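PDB 3AFF: hydroxylase, putative, which probably catalyses the flavin-dependent ortho-hydroxylation of the phenolic secosteroid 3-HSA during cholesterol breakdown, as the oxygenase component of a two-component monooxygenase. Local coordinates for residues Q10-L13 with A14-N18; E31-R34 with R35-E39; G83-S86 with S87-V91; T239-S242 with A243-G247. All blocks are in the same frame, centred on the assembly; numbering follows the deposited sequence.

Contact 1. Residues Q10-L13 with A14-N18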
loop_
_atom_site.group_PDB
_atom_site.type_symbol
_atom_site.label_atom_id
_atom_site.label_comp_id
_atom_site.label_asym_id
_atom_site.label_seq_id
_atom_site.Cartn_x
_atom_site.Cartn_y
_atom_site.Cartn_z
ATOM N N GLN A 10 15.258 25.250 40.315
ATOM C CA GLN A 10 14.866 23.963 40.921
ATOM C C GLN A 10 14.082 24.132 42.225
ATOM O O GLN A 10 13.054 23.497 42.420
ATOM C CB GLN A 10 16.086 23.030 41.055
ATOM C CG GLN A 10 16.747 22.642 39.690
ATOM C CD GLN A 10 17.607 23.765 38.983
ATOM O OE1 GLN A 10 18.135 24.727 39.606
ATOM N NE2 GLN A 10 17.749 23.615 37.649
ATOM N N SER A 11 14.474 25.065 43.099
ATOM C CA SER A 11 13.686 25.229 44.348
ATOM C C SER A 11 12.341 25.880 44.158
ATOM O O SER A 11 11.419 25.640 44.950
ATOM C CB SER A 11 14.476 25.915 45.467
ATOM O OG SER A 11 14.610 27.305 45.249
ATOM N N VAL A 12 12.234 26.755 43.135
ATOM C CA VAL A 12 10.940 27.325 42.773
ATOM C C VAL A 12 10.051 26.210 42.348
ATOM O O VAL A 12 8.938 26.084 42.848
ATOM C CB VAL A 12 11.056 28.455 41.676
ATOM C CG1 VAL A 12 9.728 29.016 41.350
ATOM C CG2 VAL A 12 11.913 29.573 42.189
ATOM N N LEU A 13 10.530 25.376 41.439
ATOM C CA LEU A 13 9.710 24.232 40.932
ATOM C C LEU A 13 9.195 23.353 42.108
ATOM O O LEU A 13 7.989 23.053 42.235
ATOM C CB LEU A 13 10.553 23.423 39.915
ATOM C CG LEU A 13 10.041 22.983 38.536
ATOM C CD1 LEU A 13 8.854 23.793 38.033
ATOM C CD2 LEU A 13 11.128 22.926 37.477
ATOM N N ALA A 14 10.133 22.991 43.000
ATOM C CA ALA A 14 9.840 22.286 44.265
ATOM C C ALA A 14 8.724 22.929 45.091
ATOM O O ALA A 14 7.821 22.240 45.539
ATOM C CB ALA A 14 11.134 22.181 45.105
ATOM N N ALA A 15 8.790 24.262 45.241
ATOM C CA ALA A 15 7.801 25.058 45.954
ATOM C C ALA A 15 6.429 25.188 45.271
ATOM O O ALA A 15 5.406 25.321 45.930
ATOM C CB ALA A 15 8.388 26.441 46.257
ATOM N N ILE A 16 6.417 25.188 43.951
ATOM C CA ILE A 16 5.167 25.089 43.173
ATOM C C ILE A 16 4.446 23.754 43.467
ATOM O O ILE A 16 3.226 23.709 43.677
ATOM C CB ILE A 16 5.468 25.316 41.643
ATOM C CG1 ILE A 16 5.618 26.835 41.388
ATOM C CG2 ILE A 16 4.365 24.750 40.787
ATOM C CD1 ILE A 16 6.439 27.211 40.180
ATOM N N ASP A 17 5.215 22.680 43.533
ATOM C CA ASP A 17 4.669 21.426 43.977
ATOM C C ASP A 17 3.918 21.526 45.310
ATOM O O ASP A 17 2.805 21.021 45.440
ATOM C CB ASP A 17 5.792 20.423 44.072
ATOM C CG ASP A 17 5.905 19.572 42.835
ATOM O OD1 ASP A 17 5.201 19.848 41.806
ATOM O OD2 ASP A 17 6.691 18.599 42.896
ATOM N N ASN A 18 4.497 22.212 46.298
ATOM C CA ASN A 18 3.796 22.403 47.558
ATOM C C ASN A 18 2.504 23.195 47.444
ATOM O O ASN A 18 1.598 23.038 48.287
ATOM C CB ASN A 18 4.711 23.002 48.602
ATOM C CG ASN A 18 5.708 21.997 49.106
ATOM O OD1 ASN A 18 6.936 22.239 49.119
ATOM N ND2 ASN A 18 5.198 20.829 49.483
#
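Val12 and Ile16 are the side chains that meet here, one helical turn apart. They cross at a slant. Val12 offers CG1 and Ile16 answers with the end of its longer branch, CD1, at 3.9 Å. In Val12, CG1 stands opposite the backbone N (chi1 -179°), which places that methyl beside its own carbonyl carbon and on the side of the next turn. The Ile16 branch also runs back over the backbone, and its CD1 lies 3.8 Å from Val12 O. The same carbonyl accepts the N-H of Ile16, with N to O 2.9 Å, so polar and apolar contacts join the same two residues.

This is the i to i+4 pattern of an alpha helix, in the first turns of helix 9-33 of the acyl-CoA dehydrogenase-like N-terminal domain. Ala14 N to Gln10 O is 3.0 Å. Asp17 N to Leu13 O is 3.1 Å.

Val12, Leu13 and Ile16 are buried, while Ala14 and Asp17 are exposed. Val12 packs on Leu52 and Leu61, and Ile16 on Phe49. On helix 65-76, Leu13 meets Leu67, Ala71 and Arg74, and Asp17 forms a salt bridge with Arg74. Ala14 CB sits 3.5 Å from Ser11 O. At the start of the helix, Asp8 OD1 accepts a hydrogen bond from Ser11 N.

Contact 2. Residues E31-R34 with R35-E39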
loop_
_atom_site.group_PDB
_atom_site.type_symbol
_atom_site.label_atom_id
_atom_site.label_comp_id
_atom_site.label_asym_id
_atom_site.label_seq_id
_atom_site.Cartn_x
_atom_site.Cartn_y
_atom_site.Cartn_z
ATOM N N GLU A 31 -12.907 29.588 38.840
ATOM C CA GLU A 31 -13.978 29.751 37.849
ATOM C C GLU A 31 -15.067 30.738 38.249
ATOM O O GLU A 31 -15.494 31.566 37.436
ATOM C CB GLU A 31 -14.645 28.418 37.549
ATOM C CG GLU A 31 -13.850 27.475 36.652
ATOM C CD GLU A 31 -14.695 26.258 36.248
ATOM O OE1 GLU A 31 -15.149 25.532 37.178
ATOM O OE2 GLU A 31 -14.926 26.043 35.030
ATOM N N ASP A 32 -15.532 30.657 39.497
ATOM C CA ASP A 32 -16.603 31.542 39.980
ATOM C C ASP A 32 -16.206 33.015 40.029
ATOM O O ASP A 32 -17.032 33.894 39.726
ATOM C CB ASP A 32 -17.107 31.066 41.364
ATOM C CG ASP A 32 -17.869 29.725 41.293
ATOM O OD1 ASP A 32 -18.183 29.253 40.158
ATOM O OD2 ASP A 32 -18.146 29.140 42.381
ATOM N N LEU A 33 -14.947 33.269 40.413
ATOM C CA LEU A 33 -14.383 34.614 40.432
ATOM C C LEU A 33 -14.238 35.180 39.021
ATOM O O LEU A 33 -14.420 36.393 38.813
ATOM C CB LEU A 33 -13.003 34.621 41.127
ATOM C CG LEU A 33 -12.681 35.655 42.233
ATOM C CD1 LEU A 33 -11.182 35.930 42.339
ATOM C CD2 LEU A 33 -13.465 36.961 42.137
ATOM N N ARG A 34 -13.921 34.311 38.059
ATOM C CA ARG A 34 -13.702 34.698 36.649
ATOM C C ARG A 34 -12.374 35.408 36.444
ATOM O O ARG A 34 -12.214 36.173 35.479
ATOM C CB ARG A 34 -14.869 35.537 36.064
ATOM C CG ARG A 34 -16.272 34.814 36.123
ATOM C CD ARG A 34 -17.440 35.644 35.541
ATOM N NE ARG A 34 -17.549 36.967 36.182
ATOM C CZ ARG A 34 -17.082 38.122 35.689
ATOM N NH1 ARG A 34 -16.467 38.185 34.508
ATOM N NH2 ARG A 34 -17.235 39.236 36.392
ATOM N N ARG A 35 -11.443 35.153 37.355
ATOM C CA ARG A 35 -10.124 35.753 37.366
ATOM C C ARG A 35 -9.421 35.051 38.518
ATOM O O ARG A 35 -10.086 34.480 39.360
ATOM C CB ARG A 35 -10.210 37.265 37.579
ATOM C CG ARG A 35 -10.264 37.657 39.012
ATOM C CD ARG A 35 -10.344 39.130 39.223
ATOM N NE ARG A 35 -10.489 39.405 40.649
ATOM C CZ ARG A 35 -11.597 39.896 41.225
ATOM N NH1 ARG A 35 -12.681 40.229 40.495
ATOM N NH2 ARG A 35 -11.609 40.093 42.547
ATOM N N LEU A 36 -8.091 35.039 38.549
ATOM C CA LEU A 36 -7.361 34.389 39.631
ATOM C C LEU A 36 -7.539 35.080 40.991
ATOM O O LEU A 36 -7.465 36.318 41.089
ATOM C CB LEU A 36 -5.877 34.254 39.274
ATOM C CG LEU A 36 -5.306 32.938 38.696
ATOM C CD1 LEU A 36 -6.256 32.176 37.760
ATOM C CD2 LEU A 36 -3.900 33.115 38.107
ATOM N N PRO A 37 -7.764 34.273 42.062
ATOM C CA PRO A 37 -7.847 34.825 43.410
ATOM C C PRO A 37 -6.524 35.489 43.790
ATOM O O PRO A 37 -5.470 34.985 43.427
ATOM C CB PRO A 37 -8.126 33.572 44.297
ATOM C CG PRO A 37 -8.698 32.533 43.303
ATOM C CD PRO A 37 -7.941 32.801 42.045
ATOM N N ASP A 38 -6.585 36.634 44.465
ATOM C CA ASP A 38 -5.367 37.313 44.918
ATOM C C ASP A 38 -4.432 36.335 45.614
ATOM O O ASP A 38 -3.224 36.413 45.429
ATOM C CB ASP A 38 -5.684 38.488 45.843
ATOM C CG ASP A 38 -6.412 39.626 45.126
ATOM O OD1 ASP A 38 -6.330 39.728 43.872
ATOM O OD2 ASP A 38 -7.086 40.428 45.825
ATOM N N GLU A 39 -5.007 35.417 46.397
ATOM C CA GLU A 39 -4.275 34.427 47.181
ATOM C C GLU A 39 -3.372 33.558 46.307
ATOM O O GLU A 39 -2.245 33.232 46.703
ATOM C CB GLU A 39 -5.245 33.548 48.003
ATOM C CG GLU A 39 -4.566 32.473 48.903
ATOM C CD GLU A 39 -5.492 31.865 50.020
ATOM O OE1 GLU A 39 -4.930 31.279 51.023
ATOM O OE2 GLU A 39 -6.763 31.974 49.892
#
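Leu33 and Arg35 pack against each other where the chain leaves helix 9-33. The tight part is Leu33 CD2 over one face of the Arg35 guanidinium. The methyl stands 3.5 Å above the plane, over its centre, and its distance to Arg35 CZ is 3.6 Å. Arg35 CG lies between the backbone N and the carbonyl carbon (chi1 86°), and the chain then runs extended to NE. This carries the flat end across the leucine. The other methyl, Leu33 CD1, reaches along the turn. It is 3.5 Å from Arg35 O and 3.7 Å from Pro37 CA.

The contact thins out toward the Pro37 ring, whose CG is 4.3 Å from Leu33 CD1. It lies at the protein surface, and beyond it Asp38 and Glu39 are exposed. Arg34, the first residue after the helix, has positive phi (74°), and Pro37 takes the N-cap position of helix 38-47. The turn is therefore a short link between two helices of the N-terminal domain.

Buried Glu31 forms salt bridges with Arg357 and Arg360. Arg34 forms one with Asp180 and also bonds to Trp182 O. Leu36, also buried, packs on Thr82 and Val85 of helix 80-96.

Between Leu33 and Arg35 the contact is van der Waals packing of a methyl on a charged, flat group. The N-H groups of Arg35 point along the guanidinium plane, so this packing need not cost them polar partners.

Contact 3. Residues G83-S86 with S87-V91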
loop_
_atom_site.group_PDB
_atom_site.type_symbol
_atom_site.label_atom_id
_atom_site.label_comp_id
_atom_site.label_asym_id
_atom_site.label_seq_id
_atom_site.Cartn_x
_atom_site.Cartn_y
_atom_site.Cartn_z
ATOM N N GLY A 83 -2.864 27.709 35.538
ATOM C CA GLY A 83 -1.720 27.358 34.676
ATOM C C GLY A 83 -1.669 28.247 33.424
ATOM O O GLY A 83 -0.582 28.684 33.009
ATOM N N TRP A 84 -2.840 28.472 32.793
ATOM C CA TRP A 84 -2.939 29.373 31.637
ATOM C C TRP A 84 -2.426 30.810 31.924
ATOM O O TRP A 84 -1.584 31.321 31.189
ATOM C CB TRP A 84 -4.368 29.461 31.188
ATOM C CG TRP A 84 -4.643 30.268 29.927
ATOM C CD1 TRP A 84 -5.031 31.614 29.848
ATOM C CD2 TRP A 84 -4.676 29.767 28.594
ATOM N NE1 TRP A 84 -5.287 31.952 28.533
ATOM C CE2 TRP A 84 -5.048 30.848 27.743
ATOM C CE3 TRP A 84 -4.390 28.496 28.013
ATOM C CZ2 TRP A 84 -5.159 30.692 26.374
ATOM C CZ3 TRP A 84 -4.495 28.346 26.668
ATOM C CH2 TRP A 84 -4.877 29.432 25.842
ATOM N N VAL A 85 -2.987 31.470 32.942
ATOM C CA VAL A 85 -2.572 32.830 33.335
ATOM C C VAL A 85 -1.131 32.862 33.775
ATOM O O VAL A 85 -0.368 33.797 33.406
ATOM C CB VAL A 85 -3.464 33.422 34.483
ATOM C CG1 VAL A 85 -2.946 34.809 34.871
ATOM C CG2 VAL A 85 -4.898 33.598 34.000
ATOM N N SER A 86 -0.710 31.846 34.525
ATOM C CA SER A 86 0.694 31.805 34.986
ATOM C C SER A 86 1.679 31.772 33.834
ATOM O O SER A 86 2.678 32.490 33.818
ATOM C CB SER A 86 0.966 30.639 35.982
ATOM O OG SER A 86 0.098 30.728 37.100
ATOM N N SER A 87 1.434 30.882 32.883
ATOM C CA SER A 87 2.284 30.821 31.733
ATOM C C SER A 87 2.393 32.196 31.008
ATOM O O SER A 87 3.479 32.627 30.693
ATOM C CB SER A 87 1.723 29.792 30.760
ATOM O OG SER A 87 2.667 29.462 29.752
ATOM N N ILE A 88 1.243 32.788 30.689
ATOM C CA ILE A 88 1.145 33.980 29.859
ATOM C C ILE A 88 1.747 35.196 30.616
ATOM O O ILE A 88 2.616 35.866 30.108
ATOM C CB ILE A 88 -0.343 34.229 29.537
ATOM C CG1 ILE A 88 -0.774 33.224 28.491
ATOM C CG2 ILE A 88 -0.518 35.660 29.006
ATOM C CD1 ILE A 88 -2.284 33.254 28.148
ATOM N N VAL A 89 1.297 35.443 31.833
ATOM C CA VAL A 89 1.867 36.520 32.655
ATOM C C VAL A 89 3.373 36.282 32.936
ATOM O O VAL A 89 4.147 37.218 32.816
ATOM C CB VAL A 89 0.951 36.857 33.886
ATOM C CG1 VAL A 89 1.483 38.118 34.738
ATOM C CG2 VAL A 89 -0.448 37.141 33.370
ATOM N N GLY A 90 3.827 35.048 33.266
ATOM C CA GLY A 90 5.282 34.846 33.437
ATOM C C GLY A 90 6.200 35.029 32.245
ATOM O O GLY A 90 7.311 35.520 32.388
ATOM N N VAL A 91 5.758 34.624 31.055
ATOM C CA VAL A 91 6.558 34.730 29.867
ATOM C C VAL A 91 6.612 36.211 29.429
ATOM O O VAL A 91 7.531 36.654 28.709
ATOM C CB VAL A 91 6.027 33.791 28.736
ATOM C CG1 VAL A 91 4.853 34.436 27.970
ATOM C CG2 VAL A 91 7.094 33.581 27.726
#
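Ile88 lies against Trp84 one turn earlier in helix 80-96, and its longer branch can be followed outward. CB of Ile88 is 3.6 Å from Trp84 O. CG1 stands opposite the carbonyl carbon, beside the backbone N (chi1 -75°), and so turns back toward the preceding turn. Ile88 CG1 comes to 3.4 Å from Trp84 O. That oxygen also accepts the N-H of Ile88. At the tip, CD1 reaches the indole. It sits 3.2 Å above the ring plane, displaced toward the rim, and 3.6 Å from the centroid of the five-membered ring. This is a CH-pi contact over the face, 27° off the ring normal. The nearest ring atom to Ile88 CD1 is Trp84 NE1, at 3.3 Å. The N-H of NE1 is used separately, in a hydrogen bond to Ser143 OG, which with the methyl helps to fix how the indole is turned.

Along another side of the helix, Val85 and Val89 lie side by side and point the same way, with Val85 CG1 3.7 Å from Val89 CG2. Ser86 OG bonds back to Thr82 O. Its backbone O receives the N-H of Gly90.

Trp84, Ser143 and the nearby His368 are all probable FMN-binding residues. Ile88 thus packs on the face of an indole that probably lines the FMN site, as an i to i+4 CH-pi pair on a helix of the acyl-CoA dehydrogenase-like N-terminal domain.

Contact 4. Residues T239-S242 with A243-G247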
loop_
_atom_site.group_PDB
_atom_site.type_symbol
_atom_site.label_atom_id
_atom_site.label_comp_id
_atom_site.label_asym_id
_atom_site.label_seq_id
_atom_site.Cartn_x
_atom_site.Cartn_y
_atom_site.Cartn_z
ATOM N N THR A 239 4.358 28.047 22.625
ATOM C CA THR A 239 4.564 27.115 23.745
ATOM C C THR A 239 3.913 27.635 24.978
ATOM O O THR A 239 3.436 26.866 25.805
ATOM C CB THR A 239 6.078 26.796 23.985
ATOM O OG1 THR A 239 6.639 26.344 22.778
ATOM C CG2 THR A 239 6.292 25.709 25.029
ATOM N N THR A 240 3.829 28.948 25.126
ATOM C CA THR A 240 3.149 29.560 26.287
ATOM C C THR A 240 1.750 29.040 26.507
ATOM O O THR A 240 1.327 28.891 27.666
ATOM C CB THR A 240 3.087 31.173 26.156
ATOM O OG1 THR A 240 2.453 31.796 27.261
ATOM C CG2 THR A 240 2.277 31.631 24.896
ATOM N N ILE A 241 1.059 28.791 25.388
ATOM C CA ILE A 241 -0.324 28.294 25.277
ATOM C C ILE A 241 -0.374 26.726 25.299
ATOM O O ILE A 241 -1.163 26.140 26.025
ATOM C CB ILE A 241 -0.933 28.870 23.879
ATOM C CG1 ILE A 241 -1.246 30.338 24.033
ATOM C CG2 ILE A 241 -2.238 28.230 23.434
ATOM C CD1 ILE A 241 -1.370 30.786 25.456
ATOM N N SER A 242 0.483 26.098 24.496
ATOM C CA SER A 242 0.474 24.658 24.356
ATOM C C SER A 242 0.872 23.942 25.650
ATOM O O SER A 242 0.291 22.884 25.949
ATOM C CB SER A 242 1.371 24.210 23.230
ATOM O OG SER A 242 0.941 24.794 21.988
ATOM N N ALA A 243 1.870 24.466 26.381
ATOM C CA ALA A 243 2.231 23.831 27.625
ATOM C C ALA A 243 1.118 23.684 28.676
ATOM O O ALA A 243 0.947 22.582 29.226
ATOM C CB ALA A 243 3.473 24.383 28.191
ATOM N N PRO A 244 0.389 24.765 29.029
ATOM C CA PRO A 244 -0.665 24.519 29.960
ATOM C C PRO A 244 -1.814 23.664 29.387
ATOM O O PRO A 244 -2.505 22.990 30.156
ATOM C CB PRO A 244 -1.114 25.940 30.346
ATOM C CG PRO A 244 -0.764 26.743 29.176
ATOM C CD PRO A 244 0.547 26.211 28.794
ATOM N N ILE A 245 -2.034 23.700 28.070
ATOM C CA ILE A 245 -3.062 22.827 27.472
ATOM C C ILE A 245 -2.600 21.392 27.696
ATOM O O ILE A 245 -3.397 20.543 28.096
ATOM C CB ILE A 245 -3.289 23.119 25.946
ATOM C CG1 ILE A 245 -4.061 24.451 25.768
ATOM C CG2 ILE A 245 -4.028 21.993 25.258
ATOM C CD1 ILE A 245 -3.946 24.986 24.377
ATOM N N VAL A 246 -1.332 21.102 27.417
ATOM C CA VAL A 246 -0.849 19.767 27.755
ATOM C C VAL A 246 -1.056 19.380 29.251
ATOM O O VAL A 246 -1.633 18.333 29.528
ATOM C CB VAL A 246 0.550 19.471 27.268
ATOM C CG1 VAL A 246 0.840 17.949 27.515
ATOM C CG2 VAL A 246 0.661 19.749 25.752
ATOM N N GLY A 247 -0.622 20.226 30.193
ATOM C CA GLY A 247 -0.930 20.032 31.636
ATOM C C GLY A 247 -2.415 19.792 31.901
ATOM O O GLY A 247 -2.795 18.966 32.763
#
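Pro244 sets its puckered ring against two carbonyls of the preceding turn: CD is 3.0 Å from Thr240 O and CG 3.2 Å from Ile241 O. Proline has no N-H, so Thr240 O gets no helical bond from residue 244. Ser87 OG of helix 80-96 reaches this oxygen instead, in a probable hydrogen bond. This is a proline kink: the helix bends where residue 244 lacks an N-H for the turn before.

Ala243 N to Thr239 O, at 2.9 Å, and Val246 N to Ser242 O, at 2.8 Å, are regular helical bonds. The bond from Ile245 N to Ile241 O, just after the proline, is weak, at 3.3 Å. Ile241 and Ile245 meet at a slant, CG2 of the first to CD1 of the second, 3.8 Å apart. In Ile241, CG2 stands opposite the backbone N and is thereby turned toward the following turn.

All touching residues are buried in the helical core. Helix 233-259 has neighbours on several sides. Ala243 touches Phe69 and Thr72 of helix 65-76, and Trp294 of helix 286-309. Ile245 packs on Thr330 and Ile334 of helix 316-342. Ile241 meets Trp84 and Ile88 of helix 80-96.

How the contacts relate
Contacts 3 and 4 are buried. Contact 1 is partly buried, and contact 2 is at the surface. Contacts 1 and 2 belong to opposite ends of helix 9-33, with centres about 22 Å apart. Contact 2 reaches contact 3 through Leu36 CD2 and Val85 CB, 3.7 Å apart. Contacts 3 and 4 join a helix of the N-terminal domain to one of the C-terminal domain, and they touch through a serine hydroxyl and isoleucine packing. Contact 1 touches none of the others. Contacts 1 and 2 carry charged side chains whose ionic partners lie on other parts of the chain. The inner pair relies on aliphatic and aromatic packing, with hydroxyls bonded to carbonyls, close to the probable FMN site.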